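Long-range contacts in Two-component system sensor histidine kinase (PDB 3OTT), which probably senses saccharides through its extracellular propeller and sandwich domains and, as a predicted histidine kinase with DNA-binding activity, relays the signal to transcription: residues 693-698 and 720-725; 663-668 and 740-745; 673-678 and 711-716. All blocks are in the same frame, centred on the assembly; numbering follows the deposited sequence.

Contact 1: 693-698 and 720-725; sequences YRLEGM and GNYQLI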
ATOM      1  N   TYR B 693      19.413  33.569   8.178  1.00 22.05           N
ATOM      2  CA  TYR B 693      20.014  33.479   6.855  1.00 20.23           C
ATOM      3  C   TYR B 693      21.388  34.072   6.871  1.00 21.29           C
ATOM      4  O   TYR B 693      21.701  34.940   7.718  1.00 23.10           O
ATOM      5  CB  TYR B 693      19.147  34.190   5.802  1.00 18.61           C
ATOM      6  CG  TYR B 693      19.065  35.700   5.908  1.00 18.44           C
ATOM      7  CD1 TYR B 693      18.164  36.312   6.772  1.00 18.64           C
ATOM      8  CD2 TYR B 693      19.865  36.505   5.122  1.00 18.16           C
ATOM      9  CE1 TYR B 693      18.082  37.706   6.874  1.00 20.96           C
ATOM     10  CE2 TYR B 693      19.818  37.915   5.213  1.00 18.98           C
ATOM     11  CZ  TYR B 693      18.931  38.501   6.081  1.00 19.13           C
ATOM     12  OH  TYR B 693      18.875  39.857   6.157  1.00 20.82           O
ATOM     13  N   ARG B 694      22.200  33.660   5.908  1.00 21.46           N
ATOM     14  CA  ARG B 694      23.525  34.242   5.721  1.00 23.05           C
ATOM     15  C   ARG B 694      23.939  34.059   4.267  1.00 23.38           C
ATOM     16  O   ARG B 694      23.528  33.081   3.620  1.00 23.38           O
ATOM     17  CB  ARG B 694      24.548  33.590   6.659  1.00 24.33           C
ATOM     18  CG  ARG B 694      24.748  32.113   6.404  1.00 25.04           C
ATOM     19  CD  ARG B 694      25.387  31.445   7.619  1.00 29.89           C
ATOM     20  NE  ARG B 694      26.802  31.807   7.760  1.00 32.56           N
ATOM     21  CZ  ARG B 694      27.439  31.866   8.923  1.00 36.73           C
ATOM     22  NH1 ARG B 694      26.805  31.584  10.064  1.00 38.64           N
ATOM     23  NH2 ARG B 694      28.713  32.202   8.957  1.00 38.61           N
ATOM     24  N   LEU B 695      24.737  34.992   3.747  1.00 23.08           N
ATOM     25  CA  LEU B 695      25.242  34.821   2.405  1.00 23.62           C
ATOM     26  C   LEU B 695      26.756  34.549   2.426  1.00 25.15           C
ATOM     27  O   LEU B 695      27.530  35.468   2.617  1.00 25.33           O
ATOM     28  CB  LEU B 695      24.873  36.055   1.528  1.00 22.39           C
ATOM     29  CG  LEU B 695      25.279  36.038   0.045  1.00 21.71           C
ATOM     30  CD1 LEU B 695      24.549  34.934  -0.663  1.00 21.40           C
ATOM     31  CD2 LEU B 695      25.075  37.377  -0.687  1.00 19.05           C
ATOM     32  N   GLU B 696      27.162  33.301   2.226  1.00 26.42           N
ATOM     33  CA  GLU B 696      28.574  32.947   2.146  1.00 30.30           C
ATOM     34  C   GLU B 696      29.279  33.733   1.055  1.00 29.76           C
ATOM     35  O   GLU B 696      28.816  33.773  -0.071  1.00 27.85           O
ATOM     36  CB  GLU B 696      28.798  31.447   1.918  1.00 32.76           C
ATOM     37  CG  GLU B 696      28.659  30.580   3.181  1.00 39.57           C
ATOM     38  CD  GLU B 696      29.664  30.972   4.288  1.00 50.58           C
ATOM     39  OE1 GLU B 696      30.874  31.236   3.977  1.00 50.87           O
ATOM     40  OE2 GLU B 696      29.217  31.033   5.468  1.00 54.59           O
ATOM     41  N   GLY B 697      30.385  34.379   1.423  1.00 30.30           N
ATOM     42  CA  GLY B 697      31.121  35.266   0.519  1.00 30.48           C
ATOM     43  C   GLY B 697      30.879  36.738   0.863  1.00 30.29           C
ATOM     44  O   GLY B 697      31.470  37.646   0.255  1.00 30.64           O
ATOM     45  N   MET B 698      30.019  36.962   1.856  1.00 29.34           N
ATOM     46  CA  MET B 698      29.560  38.299   2.206  1.00 28.46           C
ATOM     47  C   MET B 698      29.472  38.315   3.705  1.00 28.20           C
ATOM     48  O   MET B 698      30.267  38.993   4.347  1.00 29.53           O
ATOM     49  CB  MET B 698      28.220  38.612   1.529  1.00 27.26           C
ATOM     50  CG  MET B 698      27.553  39.960   1.889  1.00 30.76           C
ATOM     51  SD  MET B 698      28.592  41.365   1.486  1.00 40.30           S
ATOM     52  CE  MET B 698      28.641  41.268  -0.319  1.00 35.07           C
ATOM     53  N   GLY B 720      31.335  37.512  -8.520  1.00 27.94           N
ATOM     54  CA  GLY B 720      31.866  36.453  -7.696  1.00 27.78           C
ATOM     55  C   GLY B 720      30.806  35.379  -7.379  1.00 27.58           C
ATOM     56  O   GLY B 720      29.669  35.401  -7.888  1.00 25.56           O
ATOM     57  N   ASN B 721      31.225  34.446  -6.535  1.00 27.59           N
ATOM     58  CA  ASN B 721      30.460  33.333  -6.086  1.00 28.08           C
ATOM     59  C   ASN B 721      29.977  33.554  -4.664  1.00 27.82           C
ATOM     60  O   ASN B 721      30.755  33.970  -3.793  1.00 30.16           O
ATOM     61  CB  ASN B 721      31.338  32.101  -6.155  1.00 28.43           C
ATOM     62  CG  ASN B 721      31.572  31.642  -7.594  1.00 31.05           C
ATOM     63  OD1 ASN B 721      30.661  31.173  -8.260  1.00 36.34           O
ATOM     64  ND2 ASN B 721      32.794  31.733  -8.056  1.00 35.34           N
ATOM     65  N   TYR B 722      28.697  33.283  -4.442  1.00 25.96           N
ATOM     66  CA  TYR B 722      28.061  33.369  -3.116  1.00 24.33           C
ATOM     67  C   TYR B 722      27.198  32.121  -2.930  1.00 22.98           C
ATOM     68  O   TYR B 722      26.946  31.380  -3.902  1.00 22.82           O
ATOM     69  CB  TYR B 722      27.184  34.627  -2.973  1.00 21.76           C
ATOM     70  CG  TYR B 722      27.883  35.893  -3.348  1.00 24.13           C
ATOM     71  CD1 TYR B 722      27.766  36.432  -4.641  1.00 25.51           C
ATOM     72  CD2 TYR B 722      28.666  36.568  -2.419  1.00 26.69           C
ATOM     73  CE1 TYR B 722      28.420  37.597  -4.985  1.00 24.20           C
ATOM     74  CE2 TYR B 722      29.323  37.747  -2.754  1.00 26.61           C
ATOM     75  CZ  TYR B 722      29.195  38.235  -4.027  1.00 25.57           C
ATOM     76  OH  TYR B 722      29.846  39.374  -4.340  1.00 29.34           O
ATOM     77  N   GLN B 723      26.767  31.891  -1.699  1.00 21.29           N
ATOM     78  CA  GLN B 723      25.869  30.775  -1.388  1.00 21.53           C
ATOM     79  C   GLN B 723      24.934  31.303  -0.305  1.00 19.91           C
ATOM     80  O   GLN B 723      25.404  31.689   0.753  1.00 19.63           O
ATOM     81  CB  GLN B 723      26.669  29.547  -0.899  1.00 23.06           C
ATOM     82  CG  GLN B 723      25.824  28.370  -0.524  1.00 25.51           C
ATOM     83  CD  GLN B 723      26.629  27.193   0.008  1.00 28.81           C
ATOM     84  OE1 GLN B 723      27.098  27.219   1.145  1.00 29.60           O
ATOM     85  NE2 GLN B 723      26.758  26.132  -0.801  1.00 31.44           N
ATOM     86  N   LEU B 724      23.630  31.335  -0.591  1.00 17.34           N
ATOM     87  CA  LEU B 724      22.647  31.752   0.371  1.00 17.03           C
ATOM     88  C   LEU B 724      22.213  30.537   1.203  1.00 17.95           C
ATOM     89  O   LEU B 724      21.751  29.518   0.666  1.00 17.05           O
ATOM     90  CB  LEU B 724      21.431  32.204  -0.390  1.00 15.65           C
ATOM     91  CG  LEU B 724      20.528  33.322   0.036  1.00 17.17           C
ATOM     92  CD1 LEU B 724      19.114  33.012  -0.441  1.00 14.85           C
ATOM     93  CD2 LEU B 724      20.622  33.767   1.505  1.00 17.65           C
ATOM     94  N   ILE B 725      22.324  30.656   2.513  1.00 18.33           N
ATOM     95  CA  ILE B 725      21.907  29.578   3.378  1.00 20.05           C
ATOM     96  C   ILE B 725      20.751  30.055   4.255  1.00 20.09           C
ATOM     97  O   ILE B 725      20.852  31.088   4.916  1.00 20.56           O
ATOM     98  CB  ILE B 725      23.087  29.057   4.214  1.00 21.95           C
ATOM     99  CG1 ILE B 725      24.221  28.584   3.279  1.00 23.26           C
ATOM    100  CG2 ILE B 725      22.648  27.955   5.188  1.00 19.28           C
ATOM    101  CD1 ILE B 725      25.605  28.349   4.026  1.00 26.90           C
TER
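The ring of Tyr722 has two backbone oxygens at its edge: the carbonyl O of Glu696, at the end of the neighbouring strand, and that of Gly697 in the turn that follows, 3.7 Å from Tyr722 CE2. Leu695 CD2 and Met698 CE approach it obliquely. Tyr722 CG stands anti to the carbonyl carbon (chi1 -51°), which swings the ring alongside the Glu696-Gly697 backbone. The Leu695 CD1 methyl lies 3.5 Å from Tyr722 CB. The phenol OH bonds to the carbonyl of Ser718, so tyrosine serves both as apolar filling and as polar end. Gly697 suits its place: its phi is positive (105°), where a CB would jam against the preceding carbonyl O and also run into the Tyr722 ring.

On the other face, Arg694 and Ile725 run side by side, with Arg694 CG 4.1 Å from Ile725 CB, and Ile725 CD1 meets Glu696 CG at 3.9 Å. Glu696 bends at chi2 and brings OE2 to Arg694 NE in a long salt bridge of 3.4 Å; the guanidinium also forms a cation-pi contact with Trp702. Long side chains suit this more open face, since their methylenes pack while their charges pair.

Four backbone bonds, including a nearly straight one of 2.9 Å from Ile725 N to Arg694 O, join the hydrogen-bonded pairs Arg694-Ile725 and Glu696-Gln723. Between them the non-hydrogen-bonded Leu695-Leu724 lies on the buried face, an antiparallel pairing in the Y_Y_Y beta-sandwich.

Contact 2: 663-668 and 740-745; sequences NSIKLK and HILNIR
Asn743 starts with CB 3.8 Å from both Asn663 O and Ser664 OG. Its CG, anti to the carbonyl carbon (chi1 -51°) and 3.9 Å from Asn663 O, sets ND2 near that carbonyl, just before strand 664-667, in a weak bond of 3.2 Å; ND2 is also 3.5 Å from Ser664 OG. At the tip, OD1 accepts a hydrogen bond from Gln723 NE2. Asn663 O has one sound bond, from Asn743 N at 2.8 Å, plus weak ones from Asn743 ND2 and Ser664 OG. Asparagine suits this place because one amide can donate to one neighbour and accept from the strand on the other side; an alanine here would probably leave Gln723 NE2 without its acceptor and take from Asn663 O its weak second bond from this residue.

Strand 664-667 and segment 740-745 run parallel, the short axes 23° apart, at one border of the mixed sheet of the beta-sandwich. Nearly straight bonds continue the ladder, such as Arg745 N to Ile665 O at 2.7 Å. On the buried face Ile665 and Ile744 lie side by side, CG2 to CG1 at 3.9 Å, branched residues that fill the space toward Phe676 and Leu641. On the exposed face the methylenes of Lys666 and Arg745 pack together, while Lys666 NZ and Arg745 NH1 remain 4.5 Å apart, like charges that solvent probably screens.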
ATOM      1  N   ASN B 663      19.176  25.004  -7.684  1.00 29.97           N
ATOM      2  CA  ASN B 663      20.224  24.954  -6.688  1.00 31.01           C
ATOM      3  C   ASN B 663      21.332  26.000  -7.014  1.00 30.41           C
ATOM      4  O   ASN B 663      22.193  26.304  -6.174  1.00 30.14           O
ATOM      5  CB  ASN B 663      20.831  23.526  -6.708  1.00 33.64           C
ATOM      6  CG  ASN B 663      19.764  22.390  -6.431  1.00 39.91           C
ATOM      7  OD1 ASN B 663      19.740  21.348  -7.126  1.00 44.45           O
ATOM      8  ND2 ASN B 663      18.907  22.592  -5.415  1.00 40.13           N
ATOM      9  N   SER B 664      21.323  26.518  -8.245  1.00 29.95           N
ATOM     10  CA  SER B 664      22.420  27.335  -8.769  1.00 30.03           C
ATOM     11  C   SER B 664      21.904  28.352  -9.756  1.00 28.96           C
ATOM     12  O   SER B 664      21.299  28.003 -10.783  1.00 29.72           O
ATOM     13  CB  SER B 664      23.454  26.478  -9.484  1.00 32.03           C
ATOM     14  OG  SER B 664      24.308  25.835  -8.556  1.00 37.25           O
ATOM     15  N   ILE B 665      22.146  29.609  -9.444  1.00 26.52           N
ATOM     16  CA  ILE B 665      21.809  30.673 -10.363  1.00 26.36           C
ATOM     17  C   ILE B 665      23.042  31.469 -10.867  1.00 27.15           C
ATOM     18  O   ILE B 665      23.997  31.728 -10.098  1.00 26.19           O
ATOM     19  CB  ILE B 665      20.695  31.570  -9.768  1.00 25.00           C
ATOM     20  CG1 ILE B 665      20.020  32.360 -10.861  1.00 25.45           C
ATOM     21  CG2 ILE B 665      21.152  32.448  -8.625  1.00 22.19           C
ATOM     22  CD1 ILE B 665      18.749  33.010 -10.385  1.00 24.14           C
ATOM     23  N   LYS B 666      23.007  31.808 -12.157  1.00 27.60           N
ATOM     24  CA  LYS B 666      24.014  32.640 -12.822  1.00 29.43           C
ATOM     25  C   LYS B 666      23.427  33.976 -13.250  1.00 28.04           C
ATOM     26  O   LYS B 666      22.519  33.979 -14.047  1.00 28.15           O
ATOM     27  CB  LYS B 666      24.576  31.910 -14.054  1.00 32.20           C
ATOM     28  CG  LYS B 666      25.835  31.108 -13.769  1.00 37.49           C
ATOM     29  CD  LYS B 666      26.591  30.768 -15.063  1.00 44.83           C
ATOM     30  CE  LYS B 666      26.828  29.224 -15.113  1.00 51.22           C
ATOM     31  NZ  LYS B 666      27.413  28.639 -16.389  1.00 54.44           N
ATOM     32  N   LEU B 667      23.941  35.090 -12.719  1.00 26.88           N
ATOM     33  CA  LEU B 667      23.414  36.425 -12.991  1.00 26.50           C
ATOM     34  C   LEU B 667      24.458  37.360 -13.611  1.00 28.25           C
ATOM     35  O   LEU B 667      25.678  37.224 -13.361  1.00 27.80           O
ATOM     36  CB  LEU B 667      22.886  37.072 -11.706  1.00 25.26           C
ATOM     37  CG  LEU B 667      21.704  36.312 -11.023  1.00 25.49           C
ATOM     38  CD1 LEU B 667      21.410  36.857  -9.681  1.00 21.21           C
ATOM     39  CD2 LEU B 667      20.446  36.328 -11.849  1.00 24.67           C
ATOM     40  N   LYS B 668      23.985  38.325 -14.400  1.00 28.21           N
ATOM     41  CA  LYS B 668      24.866  39.354 -14.888  1.00 30.17           C
ATOM     42  C   LYS B 668      25.331  40.337 -13.795  1.00 29.31           C
ATOM     43  O   LYS B 668      24.726  40.430 -12.700  1.00 27.81           O
ATOM     44  CB  LYS B 668      24.202  40.081 -16.064  1.00 32.22           C
ATOM     45  CG  LYS B 668      23.969  39.171 -17.280  1.00 36.15           C
ATOM     46  CD  LYS B 668      23.080  39.852 -18.294  1.00 42.60           C
ATOM     47  CE  LYS B 668      22.622  38.896 -19.384  1.00 45.67           C
ATOM     48  NZ  LYS B 668      21.119  39.006 -19.656  1.00 45.03           N
ATOM     49  N   HIS B 740      18.094  25.411   3.523  1.00 32.85           N
ATOM     50  CA  HIS B 740      18.023  25.604   2.086  1.00 31.04           C
ATOM     51  C   HIS B 740      19.279  26.339   1.605  1.00 28.39           C
ATOM     52  O   HIS B 740      19.641  27.366   2.156  1.00 25.69           O
ATOM     53  CB  HIS B 740      16.808  26.428   1.707  1.00 29.57           C
ATOM     54  CG  HIS B 740      16.490  26.375   0.255  1.00 30.32           C
ATOM     55  ND1 HIS B 740      15.846  25.304  -0.321  1.00 33.87           N
ATOM     56  CD2 HIS B 740      16.710  27.264  -0.741  1.00 31.52           C
ATOM     57  CE1 HIS B 740      15.689  25.532  -1.613  1.00 33.59           C
ATOM     58  NE2 HIS B 740      16.190  26.721  -1.891  1.00 29.99           N
ATOM     59  N   ILE B 741      19.896  25.784   0.568  1.00 27.23           N
ATOM     60  CA  ILE B 741      21.130  26.315  -0.039  1.00 26.56           C
ATOM     61  C   ILE B 741      20.884  26.725  -1.496  1.00 24.50           C
ATOM     62  O   ILE B 741      20.289  25.978  -2.252  1.00 24.67           O
ATOM     63  CB  ILE B 741      22.244  25.248   0.065  1.00 28.31           C
ATOM     64  CG1 ILE B 741      22.818  25.241   1.487  1.00 29.31           C
ATOM     65  CG2 ILE B 741      23.320  25.450  -0.985  1.00 29.64           C
ATOM     66  CD1 ILE B 741      23.328  23.896   1.933  1.00 33.78           C
ATOM     67  N   LEU B 742      21.265  27.947  -1.856  1.00 22.92           N
ATOM     68  CA  LEU B 742      21.221  28.420  -3.251  1.00 21.42           C
ATOM     69  C   LEU B 742      22.580  28.934  -3.614  1.00 21.21           C
ATOM     70  O   LEU B 742      23.008  29.883  -2.987  1.00 22.21           O
ATOM     71  CB  LEU B 742      20.232  29.594  -3.407  1.00 19.70           C
ATOM     72  CG  LEU B 742      20.145  30.179  -4.836  1.00 18.44           C
ATOM     73  CD1 LEU B 742      19.681  29.191  -5.929  1.00 16.72           C
ATOM     74  CD2 LEU B 742      19.366  31.458  -4.862  1.00 12.52           C
ATOM     75  N   ASN B 743      23.280  28.346  -4.588  1.00 22.01           N
ATOM     76  CA  ASN B 743      24.558  28.969  -5.050  1.00 22.90           C
ATOM     77  C   ASN B 743      24.272  30.060  -6.066  1.00 21.38           C
ATOM     78  O   ASN B 743      23.512  29.859  -7.009  1.00 21.84           O
ATOM     79  CB  ASN B 743      25.522  27.972  -5.652  1.00 24.82           C
ATOM     80  CG  ASN B 743      25.752  26.777  -4.762  1.00 29.23           C
ATOM     81  OD1 ASN B 743      26.382  26.884  -3.716  1.00 31.33           O
ATOM     82  ND2 ASN B 743      25.197  25.629  -5.156  1.00 32.30           N
ATOM     83  N   ILE B 744      24.826  31.218  -5.829  1.00 20.72           N
ATOM     84  CA  ILE B 744      24.696  32.376  -6.711  1.00 21.78           C
ATOM     85  C   ILE B 744      26.018  32.774  -7.378  1.00 23.38           C
ATOM     86  O   ILE B 744      27.028  32.978  -6.690  1.00 26.09           O
ATOM     87  CB  ILE B 744      24.140  33.580  -5.913  1.00 21.00           C
ATOM     88  CG1 ILE B 744      22.771  33.190  -5.199  1.00 19.92           C
ATOM     89  CG2 ILE B 744      23.908  34.742  -6.863  1.00 22.04           C
ATOM     90  CD1 ILE B 744      22.382  34.170  -4.034  1.00 15.45           C
ATOM     91  N   ARG B 745      26.039  32.877  -8.708  1.00 23.70           N
ATOM     92  CA  ARG B 745      27.190  33.392  -9.395  1.00 24.43           C
ATOM     93  C   ARG B 745      26.825  34.743 -10.031  1.00 24.54           C
ATOM     94  O   ARG B 745      25.858  34.835 -10.813  1.00 24.20           O
ATOM     95  CB  ARG B 745      27.704  32.405 -10.424  1.00 25.47           C
ATOM     96  CG  ARG B 745      29.009  32.848 -11.059  1.00 31.59           C
ATOM     97  CD  ARG B 745      29.492  31.906 -12.175  1.00 39.04           C
ATOM     98  NE  ARG B 745      30.785  32.342 -12.719  1.00 45.87           N
ATOM     99  CZ  ARG B 745      31.375  31.876 -13.832  1.00 49.62           C
ATOM    100  NH1 ARG B 745      30.796  30.922 -14.574  1.00 48.63           N
ATOM    101  NH2 ARG B 745      32.563  32.383 -14.204  1.00 50.14           N
TER

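Contact 3: 673-678 and 711-716; sequences NLSFEL and RITYSN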
ATOM      1  N   ASN B 673      21.176  43.463  -7.402  1.00 23.10           N
ATOM      2  CA  ASN B 673      20.330  43.924  -6.308  1.00 23.99           C
ATOM      3  C   ASN B 673      19.152  42.962  -6.227  1.00 23.29           C
ATOM      4  O   ASN B 673      18.236  43.019  -7.027  1.00 22.91           O
ATOM      5  CB  ASN B 673      19.938  45.397  -6.515  1.00 25.33           C
ATOM      6  CG  ASN B 673      21.181  46.354  -6.431  1.00 26.90           C
ATOM      7  OD1 ASN B 673      21.615  46.729  -5.349  1.00 23.57           O
ATOM      8  ND2 ASN B 673      21.735  46.735  -7.594  1.00 27.46           N
ATOM      9  N   LEU B 674      19.249  42.030  -5.278  1.00 23.11           N
ATOM     10  CA  LEU B 674      18.473  40.795  -5.245  1.00 21.84           C
ATOM     11  C   LEU B 674      17.571  40.655  -4.015  1.00 22.06           C
ATOM     12  O   LEU B 674      17.959  41.041  -2.893  1.00 23.27           O
ATOM     13  CB  LEU B 674      19.414  39.600  -5.270  1.00 20.95           C
ATOM     14  CG  LEU B 674      20.485  39.563  -6.347  1.00 22.22           C
ATOM     15  CD1 LEU B 674      21.182  38.270  -6.210  1.00 19.51           C
ATOM     16  CD2 LEU B 674      19.869  39.709  -7.778  1.00 26.14           C
ATOM     17  N   SER B 675      16.353  40.159  -4.240  1.00 21.11           N
ATOM     18  CA  SER B 675      15.486  39.752  -3.125  1.00 22.29           C
ATOM     19  C   SER B 675      14.939  38.374  -3.362  1.00 20.55           C
ATOM     20  O   SER B 675      14.819  37.942  -4.484  1.00 21.01           O
ATOM     21  CB  SER B 675      14.341  40.714  -2.852  1.00 22.34           C
ATOM     22  OG  SER B 675      14.828  41.898  -2.330  1.00 26.30           O
ATOM     23  N   PHE B 676      14.623  37.710  -2.277  1.00 20.02           N
ATOM     24  CA  PHE B 676      14.250  36.308  -2.253  1.00 19.58           C
ATOM     25  C   PHE B 676      13.120  36.270  -1.235  1.00 20.73           C
ATOM     26  O   PHE B 676      13.296  36.805  -0.115  1.00 22.03           O
ATOM     27  CB  PHE B 676      15.422  35.452  -1.721  1.00 18.81           C
ATOM     28  CG  PHE B 676      16.665  35.501  -2.591  1.00 18.78           C
ATOM     29  CD1 PHE B 676      17.680  36.418  -2.341  1.00 18.63           C
ATOM     30  CD2 PHE B 676      16.796  34.665  -3.683  1.00 18.65           C
ATOM     31  CE1 PHE B 676      18.863  36.487  -3.192  1.00 19.74           C
ATOM     32  CE2 PHE B 676      17.961  34.717  -4.492  1.00 22.09           C
ATOM     33  CZ  PHE B 676      18.983  35.661  -4.234  1.00 19.55           C
ATOM     34  N   GLU B 677      11.983  35.674  -1.604  1.00 19.63           N
ATOM     35  CA  GLU B 677      10.976  35.283  -0.620  1.00 20.19           C
ATOM     36  C   GLU B 677      11.118  33.816  -0.364  1.00 19.09           C
ATOM     37  O   GLU B 677      11.398  33.058  -1.262  1.00 19.08           O
ATOM     38  CB  GLU B 677       9.554  35.588  -1.095  1.00 20.37           C
ATOM     39  CG  GLU B 677       9.311  37.075  -1.131  1.00 24.78           C
ATOM     40  CD  GLU B 677       7.998  37.442  -1.756  1.00 33.15           C
ATOM     41  OE1 GLU B 677       7.210  36.526  -2.107  1.00 36.06           O
ATOM     42  OE2 GLU B 677       7.767  38.661  -1.912  1.00 38.18           O
ATOM     43  N   LEU B 678      10.856  33.423   0.862  1.00 18.83           N
ATOM     44  CA  LEU B 678      11.055  32.044   1.314  1.00 19.47           C
ATOM     45  C   LEU B 678       9.747  31.578   1.967  1.00 18.68           C
ATOM     46  O   LEU B 678       8.996  32.396   2.505  1.00 19.85           O
ATOM     47  CB  LEU B 678      12.231  31.984   2.328  1.00 18.52           C
ATOM     48  CG  LEU B 678      11.997  32.645   3.691  1.00 22.66           C
ATOM     49  CD1 LEU B 678      11.414  31.668   4.736  1.00 23.38           C
ATOM     50  CD2 LEU B 678      13.271  33.210   4.222  1.00 24.68           C
ATOM     51  N   ARG B 711      11.111  37.947   3.464  1.00 20.47           N
ATOM     52  CA  ARG B 711      11.896  38.441   2.333  1.00 21.19           C
ATOM     53  C   ARG B 711      13.372  38.782   2.708  1.00 19.52           C
ATOM     54  O   ARG B 711      13.624  39.451   3.645  1.00 19.60           O
ATOM     55  CB  ARG B 711      11.212  39.634   1.638  1.00 21.03           C
ATOM     56  CG  ARG B 711      12.145  40.279   0.635  1.00 25.58           C
ATOM     57  CD  ARG B 711      11.587  41.474  -0.037  1.00 33.73           C
ATOM     58  NE  ARG B 711      10.283  41.156  -0.593  1.00 37.73           N
ATOM     59  CZ  ARG B 711       9.758  41.791  -1.622  1.00 41.91           C
ATOM     60  NH1 ARG B 711      10.467  42.730  -2.232  1.00 40.63           N
ATOM     61  NH2 ARG B 711       8.538  41.459  -2.052  1.00 45.50           N
ATOM     62  N   ILE B 712      14.302  38.321   1.917  1.00 18.30           N
ATOM     63  CA  ILE B 712      15.710  38.478   2.181  1.00 18.62           C
ATOM     64  C   ILE B 712      16.306  39.356   1.072  1.00 19.03           C
ATOM     65  O   ILE B 712      16.125  39.055  -0.086  1.00 17.62           O
ATOM     66  CB  ILE B 712      16.404  37.122   2.189  1.00 17.85           C
ATOM     67  CG1 ILE B 712      15.986  36.334   3.449  1.00 16.10           C
ATOM     68  CG2 ILE B 712      17.986  37.269   2.085  1.00 16.44           C
ATOM     69  CD1 ILE B 712      16.499  34.862   3.420  1.00 13.80           C
ATOM     70  N   THR B 713      16.978  40.450   1.441  1.00 20.30           N
ATOM     71  CA  THR B 713      17.452  41.395   0.447  1.00 21.85           C
ATOM     72  C   THR B 713      18.968  41.686   0.576  1.00 21.75           C
ATOM     73  O   THR B 713      19.480  41.979   1.667  1.00 22.19           O
ATOM     74  CB  THR B 713      16.569  42.699   0.419  1.00 22.87           C
ATOM     75  OG1 THR B 713      16.967  43.560  -0.683  1.00 29.47           O
ATOM     76  CG2 THR B 713      16.745  43.511   1.714  1.00 27.54           C
ATOM     77  N   TYR B 714      19.673  41.614  -0.546  1.00 20.19           N
ATOM     78  CA  TYR B 714      21.079  42.041  -0.604  1.00 20.18           C
ATOM     79  C   TYR B 714      21.225  43.056  -1.692  1.00 20.55           C
ATOM     80  O   TYR B 714      20.648  42.900  -2.739  1.00 20.64           O
ATOM     81  CB  TYR B 714      21.969  40.853  -0.939  1.00 18.78           C
ATOM     82  CG  TYR B 714      22.243  40.033   0.252  1.00 20.38           C
ATOM     83  CD1 TYR B 714      21.472  38.899   0.509  1.00 19.68           C
ATOM     84  CD2 TYR B 714      23.247  40.377   1.167  1.00 20.45           C
ATOM     85  CE1 TYR B 714      21.653  38.129   1.627  1.00 19.54           C
ATOM     86  CE2 TYR B 714      23.459  39.560   2.335  1.00 22.12           C
ATOM     87  CZ  TYR B 714      22.642  38.449   2.539  1.00 22.36           C
ATOM     88  OH  TYR B 714      22.772  37.603   3.621  1.00 24.01           O
ATOM     89  N   SER B 715      21.995  44.106  -1.454  1.00 23.10           N
ATOM     90  CA  SER B 715      22.228  45.136  -2.504  1.00 24.40           C
ATOM     91  C   SER B 715      23.721  45.265  -2.890  1.00 24.34           C
ATOM     92  O   SER B 715      24.603  44.825  -2.136  1.00 23.79           O
ATOM     93  CB  SER B 715      21.654  46.455  -2.026  1.00 25.18           C
ATOM     94  OG  SER B 715      22.443  46.889  -0.943  1.00 30.86           O
ATOM     95  N   ASN B 716      23.991  45.812  -4.087  1.00 25.35           N
ATOM     96  CA  ASN B 716      25.339  46.060  -4.578  1.00 25.80           C
ATOM     97  C   ASN B 716      26.313  44.889  -4.488  1.00 25.89           C
ATOM     98  O   ASN B 716      27.470  45.080  -4.067  1.00 25.61           O
ATOM     99  CB  ASN B 716      25.988  47.215  -3.813  1.00 28.58           C
ATOM    100  CG  ASN B 716      25.122  48.412  -3.721  1.00 30.22           C
ATOM    101  OD1 ASN B 716      24.848  48.891  -2.621  1.00 33.78           O
ATOM    102  ND2 ASN B 716      24.696  48.931  -4.870  1.00 31.06           N
TER
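Glu677 OE2 is gripped by two groups: Arg711 NH2, in a salt bridge of 2.9 Å, and the hydroxyl of Tyr642 on the next strand. NH2 comes in nearly along the C-O axis, but OE2 is tilted out of the guanidinium plane, and the two flat groups stand 42° apart. The extended start of Arg711 lays CD 4.0 Å from Ser675 CB; the bend at chi3 (-52°) then turns the guanidinium to Glu677. The guanidinium also makes a cation-pi contact with Tyr642. Because Glu677 is buried, an arginine partner suits it, and the paired charge probably favours the ionised carboxylate.

Strands 674-679 and 711-714 pair antiparallel at the border of the second sheet of the beta-sandwich, strand 711-714 being outermost within the chain. Ile712 N donates to Phe676 O at 2.7 Å, the shortest of the backbone bonds here. The opposite face is mostly apolar: Leu678 crosses Ile712 at about a right angle, CD2 meeting CD1 at 3.7 Å. The Phe676 ring edge lies near Ile712 O, with CD1 3.8 Å away. Beyond the ladder Asn673 OD1 replaces a backbone acceptor, taking a bond of 2.8 Å from Asn716 N; this donor sits above the amide's carbonyl plane, not on a lone pair.

Contacts 1 and 2 belong to one sheet, their centres about 9 Å apart, and are joined where strands 720-728 and 740-746 pair: Tyr722 N lies 2.8 Å from Ile744 O, a probable hydrogen bond. Contact 3 lies in the facing sheet, its centre about 12 Å from that of contact 1 and 13 Å from that of contact 2. Side chains fill the space between the sheets: Leu742 CD2 is 3.6 Å from Phe676 CE2, and Tyr693 CB is 3.6 Å from Ile712 CD1. Along the chain, contacts 1 and 3 alternate within the span enclosed by contact 2. The bound hexatantalum dodecabromide, a metal cluster and no natural ligand, is about 14 Å from the side chain of Leu678, too far to touch contact 3, and marks no saccharide site.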